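Local coordinates for protein fatty acid amide hydrolase (PDB 6KVR) that probably hydrolyses monocarboxylic acid amides to the corresponding monocarboxylates and ammonium, as a Candida albicans member of the amidase signature family, at residues S85-A90 and I303-L308; L98-V103 and P149-P154. All blocks are in the same frame, centred on the assembly; numbering follows the deposited sequence.

Contact 1 (S85-A90 and I303-L308)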
ATOM      1  N   SER A  85      -2.339  34.423  -2.933  1.00 35.51           N
ATOM      2  CA  SER A  85      -2.350  32.983  -2.709  1.00 34.85           C
ATOM      3  C   SER A  85      -3.705  32.551  -2.166  1.00 38.29           C
ATOM      4  O   SER A  85      -4.425  33.332  -1.535  1.00 37.56           O
ATOM      5  CB  SER A  85      -1.257  32.566  -1.731  1.00 37.64           C
ATOM      6  OG  SER A  85      -1.652  32.863  -0.402  1.00 38.72           O
ATOM      7  N   ALA A  86      -4.054  31.288  -2.421  1.00 36.11           N
ATOM      8  CA  ALA A  86      -5.273  30.734  -1.844  1.00 34.55           C
ATOM      9  C   ALA A  86      -5.259  30.834  -0.322  1.00 34.66           C
ATOM     10  O   ALA A  86      -6.311  31.025   0.302  1.00 34.31           O
ATOM     11  CB  ALA A  86      -5.442  29.279  -2.289  1.00 35.51           C
ATOM     12  N   THR A  87      -4.080  30.718   0.289  1.00 29.84           N
ATOM     13  CA  THR A  87      -3.981  30.856   1.736  1.00 37.94           C
ATOM     14  C   THR A  87      -4.485  32.221   2.196  1.00 34.57           C
ATOM     15  O   THR A  87      -5.341  32.308   3.079  1.00 35.51           O
ATOM     16  CB  THR A  87      -2.541  30.618   2.187  1.00 37.65           C
ATOM     17  OG1 THR A  87      -2.098  29.345   1.702  1.00 39.69           O
ATOM     18  CG2 THR A  87      -2.453  30.607   3.705  1.00 40.73           C
ATOM     19  N   GLU A  88      -3.993  33.301   1.587  1.00 41.01           N
ATOM     20  CA  GLU A  88      -4.428  34.627   2.026  1.00 42.12           C
ATOM     21  C   GLU A  88      -5.841  34.967   1.538  1.00 41.78           C
ATOM     22  O   GLU A  88      -6.586  35.642   2.259  1.00 41.87           O
ATOM     23  CB  GLU A  88      -3.400  35.682   1.602  1.00 45.75           C
ATOM     24  CG  GLU A  88      -2.912  35.610   0.162  1.00 49.50           C
ATOM     25  CD  GLU A  88      -1.556  36.327  -0.051  1.00 60.98           C
ATOM     26  OE1 GLU A  88      -0.846  36.018  -1.050  1.00 60.59           O
ATOM     27  OE2 GLU A  88      -1.216  37.217   0.764  1.00 66.18           O
ATOM     28  N   LEU A  89      -6.253  34.479   0.356  1.00 34.72           N
ATOM     29  CA  LEU A  89      -7.669  34.542  -0.010  1.00 36.17           C
ATOM     30  C   LEU A  89      -8.554  33.897   1.058  1.00 41.88           C
ATOM     31  O   LEU A  89      -9.627  34.419   1.396  1.00 39.05           O
ATOM     32  CB  LEU A  89      -7.899  33.853  -1.350  1.00 34.63           C
ATOM     33  CG  LEU A  89      -7.619  34.568  -2.664  1.00 42.17           C
ATOM     34  CD1 LEU A  89      -7.913  33.601  -3.793  1.00 38.56           C
ATOM     35  CD2 LEU A  89      -8.434  35.853  -2.817  1.00 39.67           C
ATOM     36  N   ALA A  90      -8.129  32.751   1.590  1.00 41.32           N
ATOM     37  CA  ALA A  90      -8.947  32.048   2.572  1.00 41.94           C
ATOM     38  C   ALA A  90      -9.078  32.865   3.853  1.00 38.66           C
ATOM     39  O   ALA A  90     -10.187  33.035   4.382  1.00 35.07           O
ATOM     40  CB  ALA A  90      -8.353  30.665   2.865  1.00 32.71           C
ATOM     41  N   ILE A 303       3.814  27.492  -2.993  1.00 30.31           N
ATOM     42  CA  ILE A 303       3.983  26.279  -2.203  1.00 30.77           C
ATOM     43  C   ILE A 303       3.067  26.284  -0.983  1.00 36.41           C
ATOM     44  O   ILE A 303       2.569  25.224  -0.583  1.00 35.31           O
ATOM     45  CB  ILE A 303       5.461  26.107  -1.821  1.00 28.85           C
ATOM     46  CG1 ILE A 303       6.316  26.274  -3.075  1.00 32.13           C
ATOM     47  CG2 ILE A 303       5.698  24.762  -1.128  1.00 31.20           C
ATOM     48  CD1 ILE A 303       6.348  25.059  -3.971  1.00 31.92           C
ATOM     49  N   ASP A 304       2.823  27.456  -0.375  1.00 29.45           N
ATOM     50  CA  ASP A 304       1.831  27.563   0.699  1.00 35.04           C
ATOM     51  C   ASP A 304       0.510  26.926   0.296  1.00 33.07           C
ATOM     52  O   ASP A 304      -0.137  26.242   1.098  1.00 32.49           O
ATOM     53  CB  ASP A 304       1.547  29.028   1.058  1.00 44.63           C
ATOM     54  CG  ASP A 304       2.784  29.817   1.411  1.00 44.84           C
ATOM     55  OD1 ASP A 304       3.818  29.212   1.765  1.00 54.28           O
ATOM     56  OD2 ASP A 304       2.703  31.066   1.328  1.00 54.36           O
ATOM     57  N   ASP A 305       0.085  27.173  -0.939  1.00 32.05           N
ATOM     58  CA  ASP A 305      -1.196  26.668  -1.411  1.00 32.91           C
ATOM     59  C   ASP A 305      -1.186  25.144  -1.516  1.00 33.53           C
ATOM     60  O   ASP A 305      -2.101  24.481  -1.011  1.00 33.63           O
ATOM     61  CB  ASP A 305      -1.526  27.348  -2.736  1.00 31.52           C
ATOM     62  CG  ASP A 305      -1.998  28.783  -2.525  1.00 36.90           C
ATOM     63  OD1 ASP A 305      -2.478  29.418  -3.479  1.00 38.70           O
ATOM     64  OD2 ASP A 305      -1.927  29.255  -1.350  1.00 41.77           O
ATOM     65  N   LEU A 306      -0.133  24.564  -2.113  1.00 27.50           N
ATOM     66  CA  LEU A 306       0.049  23.111  -2.050  1.00 28.51           C
ATOM     67  C   LEU A 306      -0.054  22.614  -0.614  1.00 32.08           C
ATOM     68  O   LEU A 306      -0.727  21.621  -0.339  1.00 26.14           O
ATOM     69  CB  LEU A 306       1.401  22.716  -2.646  1.00 26.68           C
ATOM     70  CG  LEU A 306       1.739  23.180  -4.069  1.00 25.53           C
ATOM     71  CD1 LEU A 306       2.957  22.438  -4.571  1.00 24.02           C
ATOM     72  CD2 LEU A 306       0.553  22.954  -4.994  1.00 26.77           C
ATOM     73  N   GLU A 307       0.596  23.314   0.323  1.00 32.35           N
ATOM     74  CA  GLU A 307       0.590  22.869   1.715  1.00 31.74           C
ATOM     75  C   GLU A 307      -0.803  22.986   2.326  1.00 32.35           C
ATOM     76  O   GLU A 307      -1.263  22.075   3.028  1.00 31.02           O
ATOM     77  CB  GLU A 307       1.615  23.671   2.523  1.00 35.51           C
ATOM     78  CG  GLU A 307       2.200  22.962   3.733  1.00 38.59           C
ATOM     79  CD  GLU A 307       1.352  23.148   4.986  1.00 49.00           C
ATOM     80  OE1 GLU A 307       0.797  24.263   5.160  1.00 55.03           O
ATOM     81  OE2 GLU A 307       1.287  22.213   5.828  1.00 49.92           O
ATOM     82  N   LEU A 308      -1.493  24.100   2.059  1.00 30.58           N
ATOM     83  CA  LEU A 308      -2.855  24.277   2.551  1.00 32.18           C
ATOM     84  C   LEU A 308      -3.747  23.124   2.113  1.00 32.78           C
ATOM     85  O   LEU A 308      -4.552  22.608   2.898  1.00 31.45           O
ATOM     86  CB  LEU A 308      -3.426  25.603   2.037  1.00 31.28           C
ATOM     87  CG  LEU A 308      -4.932  25.801   2.261  1.00 34.84           C
ATOM     88  CD1 LEU A 308      -5.233  25.934   3.744  1.00 39.74           C
ATOM     89  CD2 LEU A 308      -5.520  26.972   1.487  1.00 31.21           C
TER
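Asp305 of helix 303-317 offers its carboxylate to the backbone N-H groups of Ala86 and Thr87 in the first turn of helix 86-94, making this a polar contact between a side chain and a helix N-terminus, formed where the chain leaves strand 295-300 of the mixed sheet and enters helix 303-317. The two helical segments meet at 66°, with axes 9.2 Å apart. The two oxygens accept from successive amides: Ala86 N donates to Asp305 OD1 over 2.7 Å, and Thr87 N to Asp305 OD2 over 3.1 Å. Both amides come from the syn side; that of Thr87 lies 34° out of the carboxylate plane. The Thr87 hydroxyl adds a third bond, OG1 to Asp305 OD2 at 3.1 Å, approaching nearly along the C-O axis. With OG1 anti to the carbonyl carbon (chi1 -55°), the hydroxyl lies beside its own amide, and both donors reach one oxygen. Beside the carboxylate, Ala86 CB packs 4.4 Å from Leu308 CD2, while Tyr571 and Ala300 also touch Asp305. The same helix start is closed by a capping box, in which Glu88 N donates to Ser85 OG and Ser85 N to Glu88 OE1. Three donors on one carboxylate at a positive helix pole would be expected to favour the ionised form of this buried Asp305 and to restrain its rotation.

Contact 2 (L98-V103 and P149-P154)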
ATOM      1  N   LEU A  98     -13.341  39.928   1.996  1.00 45.78           N
ATOM      2  CA  LEU A  98     -13.820  39.672   0.642  1.00 42.16           C
ATOM      3  C   LEU A  98     -15.039  38.759   0.651  1.00 38.83           C
ATOM      4  O   LEU A  98     -15.108  37.792   1.420  1.00 40.67           O
ATOM      5  CB  LEU A  98     -12.747  39.031  -0.241  1.00 40.94           C
ATOM      6  CG  LEU A  98     -11.437  39.766  -0.471  1.00 45.05           C
ATOM      7  CD1 LEU A  98     -10.383  38.781  -0.933  1.00 45.43           C
ATOM      8  CD2 LEU A  98     -11.658  40.870  -1.509  1.00 42.43           C
ATOM      9  N   SER A  99     -15.992  39.059  -0.222  1.00 37.06           N
ATOM     10  CA  SER A  99     -17.084  38.135  -0.437  1.00 36.60           C
ATOM     11  C   SER A  99     -16.603  36.964  -1.289  1.00 38.13           C
ATOM     12  O   SER A  99     -15.616  37.056  -2.024  1.00 35.63           O
ATOM     13  CB  SER A  99     -18.264  38.845  -1.104  1.00 37.51           C
ATOM     14  OG  SER A  99     -18.077  38.973  -2.500  1.00 41.69           O
ATOM     15  N   SER A 100     -17.287  35.831  -1.152  1.00 37.38           N
ATOM     16  CA  SER A 100     -16.963  34.706  -2.021  1.00 39.09           C
ATOM     17  C   SER A 100     -17.345  35.025  -3.452  1.00 32.48           C
ATOM     18  O   SER A 100     -16.618  34.673  -4.389  1.00 34.21           O
ATOM     19  CB  SER A 100     -17.671  33.435  -1.550  1.00 34.00           C
ATOM     20  OG  SER A 100     -17.081  32.972  -0.364  1.00 39.82           O
ATOM     21  N   VAL A 101     -18.469  35.720  -3.630  1.00 36.13           N
ATOM     22  CA  VAL A 101     -18.950  36.059  -4.964  1.00 32.85           C
ATOM     23  C   VAL A 101     -17.909  36.878  -5.724  1.00 36.43           C
ATOM     24  O   VAL A 101     -17.557  36.562  -6.868  1.00 34.68           O
ATOM     25  CB  VAL A 101     -20.290  36.803  -4.863  1.00 34.83           C
ATOM     26  CG1 VAL A 101     -20.646  37.427  -6.210  1.00 27.42           C
ATOM     27  CG2 VAL A 101     -21.384  35.844  -4.379  1.00 35.52           C
ATOM     28  N   GLU A 102     -17.399  37.943  -5.104  1.00 35.43           N
ATOM     29  CA  GLU A 102     -16.432  38.786  -5.791  1.00 34.41           C
ATOM     30  C   GLU A 102     -15.143  38.017  -6.097  1.00 31.96           C
ATOM     31  O   GLU A 102     -14.562  38.174  -7.177  1.00 29.58           O
ATOM     32  CB  GLU A 102     -16.197  40.046  -4.956  1.00 32.19           C
ATOM     33  CG  GLU A 102     -14.972  40.067  -4.087  1.00 39.08           C
ATOM     34  CD  GLU A 102     -14.892  41.341  -3.250  1.00 49.20           C
ATOM     35  OE1 GLU A 102     -14.784  42.452  -3.832  1.00 43.72           O
ATOM     36  OE2 GLU A 102     -14.966  41.226  -2.007  1.00 48.15           O
ATOM     37  N   VAL A 103     -14.714  37.136  -5.187  1.00 32.62           N
ATOM     38  CA  VAL A 103     -13.527  36.331  -5.454  1.00 28.44           C
ATOM     39  C   VAL A 103     -13.780  35.374  -6.614  1.00 30.02           C
ATOM     40  O   VAL A 103     -12.913  35.178  -7.473  1.00 28.92           O
ATOM     41  CB  VAL A 103     -13.088  35.594  -4.179  1.00 35.53           C
ATOM     42  CG1 VAL A 103     -12.128  34.444  -4.516  1.00 33.54           C
ATOM     43  CG2 VAL A 103     -12.436  36.576  -3.216  1.00 36.92           C
ATOM     44  N   PRO A 149     -11.884  25.141   5.672  1.00 32.51           N
ATOM     45  CA  PRO A 149     -10.671  25.914   5.331  1.00 31.69           C
ATOM     46  C   PRO A 149     -10.527  26.282   3.863  1.00 34.91           C
ATOM     47  O   PRO A 149      -9.597  27.030   3.536  1.00 34.44           O
ATOM     48  CB  PRO A 149      -9.532  24.986   5.763  1.00 30.62           C
ATOM     49  CG  PRO A 149     -10.121  23.631   5.721  1.00 33.56           C
ATOM     50  CD  PRO A 149     -11.565  23.773   6.111  1.00 28.99           C
ATOM     51  N   LEU A 150     -11.380  25.779   2.967  1.00 32.39           N
ATOM     52  CA  LEU A 150     -11.336  26.159   1.557  1.00 30.44           C
ATOM     53  C   LEU A 150     -12.562  26.971   1.160  1.00 29.58           C
ATOM     54  O   LEU A 150     -12.883  27.069  -0.029  1.00 29.52           O
ATOM     55  CB  LEU A 150     -11.208  24.919   0.666  1.00 29.03           C
ATOM     56  CG  LEU A 150      -9.941  24.066   0.824  1.00 32.99           C
ATOM     57  CD1 LEU A 150      -9.968  22.895  -0.141  1.00 29.27           C
ATOM     58  CD2 LEU A 150      -8.671  24.890   0.620  1.00 33.02           C
ATOM     59  N   HIS A 151     -13.259  27.532   2.145  1.00 28.42           N
ATOM     60  CA  HIS A 151     -14.495  28.271   1.928  1.00 33.74           C
ATOM     61  C   HIS A 151     -14.283  29.374   0.901  1.00 33.12           C
ATOM     62  O   HIS A 151     -13.477  30.289   1.110  1.00 33.38           O
ATOM     63  CB  HIS A 151     -14.968  28.850   3.269  1.00 34.62           C
ATOM     64  CG  HIS A 151     -16.227  29.660   3.184  1.00 39.20           C
ATOM     65  ND1 HIS A 151     -17.423  29.233   3.719  1.00 39.87           N
ATOM     66  CD2 HIS A 151     -16.468  30.887   2.661  1.00 35.34           C
ATOM     67  CE1 HIS A 151     -18.352  30.149   3.510  1.00 40.00           C
ATOM     68  NE2 HIS A 151     -17.798  31.163   2.869  1.00 42.95           N
ATOM     69  N   GLY A 152     -14.979  29.257  -0.226  1.00 30.64           N
ATOM     70  CA  GLY A 152     -14.938  30.269  -1.259  1.00 29.94           C
ATOM     71  C   GLY A 152     -13.757  30.210  -2.198  1.00 33.01           C
ATOM     72  O   GLY A 152     -13.586  31.137  -2.993  1.00 37.91           O
ATOM     73  N   ILE A 153     -12.938  29.163  -2.152  1.00 31.58           N
ATOM     74  CA  ILE A 153     -11.711  29.086  -2.930  1.00 31.04           C
ATOM     75  C   ILE A 153     -12.051  28.403  -4.282  1.00 26.35           C
ATOM     76  O   ILE A 153     -12.433  27.225  -4.256  1.00 30.35           O
ATOM     77  CB  ILE A 153     -10.609  28.334  -2.179  1.00 32.49           C
ATOM     78  CG1 ILE A 153     -10.172  29.152  -0.966  1.00 34.38           C
ATOM     79  CG2 ILE A 153      -9.392  28.123  -3.053  1.00 31.34           C
ATOM     80  CD1 ILE A 153      -9.822  30.614  -1.309  1.00 36.71           C
ATOM     81  N   PRO A 154     -11.939  29.098  -5.398  1.00 29.46           N
ATOM     82  CA  PRO A 154     -12.250  28.472  -6.707  1.00 27.36           C
ATOM     83  C   PRO A 154     -11.153  27.522  -7.161  1.00 30.44           C
ATOM     84  O   PRO A 154      -9.993  27.912  -7.341  1.00 26.30           O
ATOM     85  CB  PRO A 154     -12.379  29.675  -7.656  1.00 25.81           C
ATOM     86  CG  PRO A 154     -12.465  30.882  -6.780  1.00 31.17           C
ATOM     87  CD  PRO A 154     -11.687  30.539  -5.534  1.00 30.61           C
TER
HETATM   88  O   HOH W   1     -15.552  31.746  -4.459  1.00 34.84           O
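Ser100, in the first turn of helix 100-118, sets its side chain against the type II turn that runs from Leu150 to Ile153 ahead of strand 155-158. Ser100 CB already stands 4.2 Å from Gly152 CA. A chi1 of -72° swings the hydroxyl to the side of its own amide nitrogen, into the corner between Gly152 and His151. There Ser100 OG lies 3.6 Å from Gly152 CA and 3.7 Å from His151 CD2, approaching the imidazole obliquely. The strongest polar partner of the imidazole is Val147, whose N is hydrogen-bonded to His151 ND1. Gly152 takes the third place of the turn with a positive phi, and its lack of a side chain lets the backbones close to 4.9 Å between Ser100 CA and Gly152 CA. One turn further along the helix, Val103 CG1 rests 3.9 Å from Gly152 O and 4.1 Å from Pro154 CD, the valine and the proline ring crossing at about a right angle. A water donates to Ser100 O; its 2.5 Å separation from Gly152 O is too short for a normal hydrogen bond, so that link is doubtful. The helix start itself carries a capping box of Ser99 and Glu102, and Asp137 of helix 126-143 takes the N-H groups of Ser100 and Val101. Direct contact between helix and turn is thus van der Waals packing, and a water link between the two backbones remains only a possibility.

The centres of contacts 1 and 2 lie 13 Å apart, on the same side of the chain's centre. Helices 86-94 and 100-118 are consecutive in the chain, and each contributes its capped N-terminal turn to one contact. Contact 2 is nested within the loop that contact 1 closes, since 303-308 returns from far along the sequence. Side chains join the two directly: Leu89 CB packs 3.8 Å from Ile153 CD1, and Leu308 CD2 lies 3.9 Å from Leu150 CD2. The 149-154 segment, which leads into strand 155-158 of the mixed sheet, is thus in contact with helices 86-94, 100-118 and 303-317, in a region away from the predicted catalytic residues.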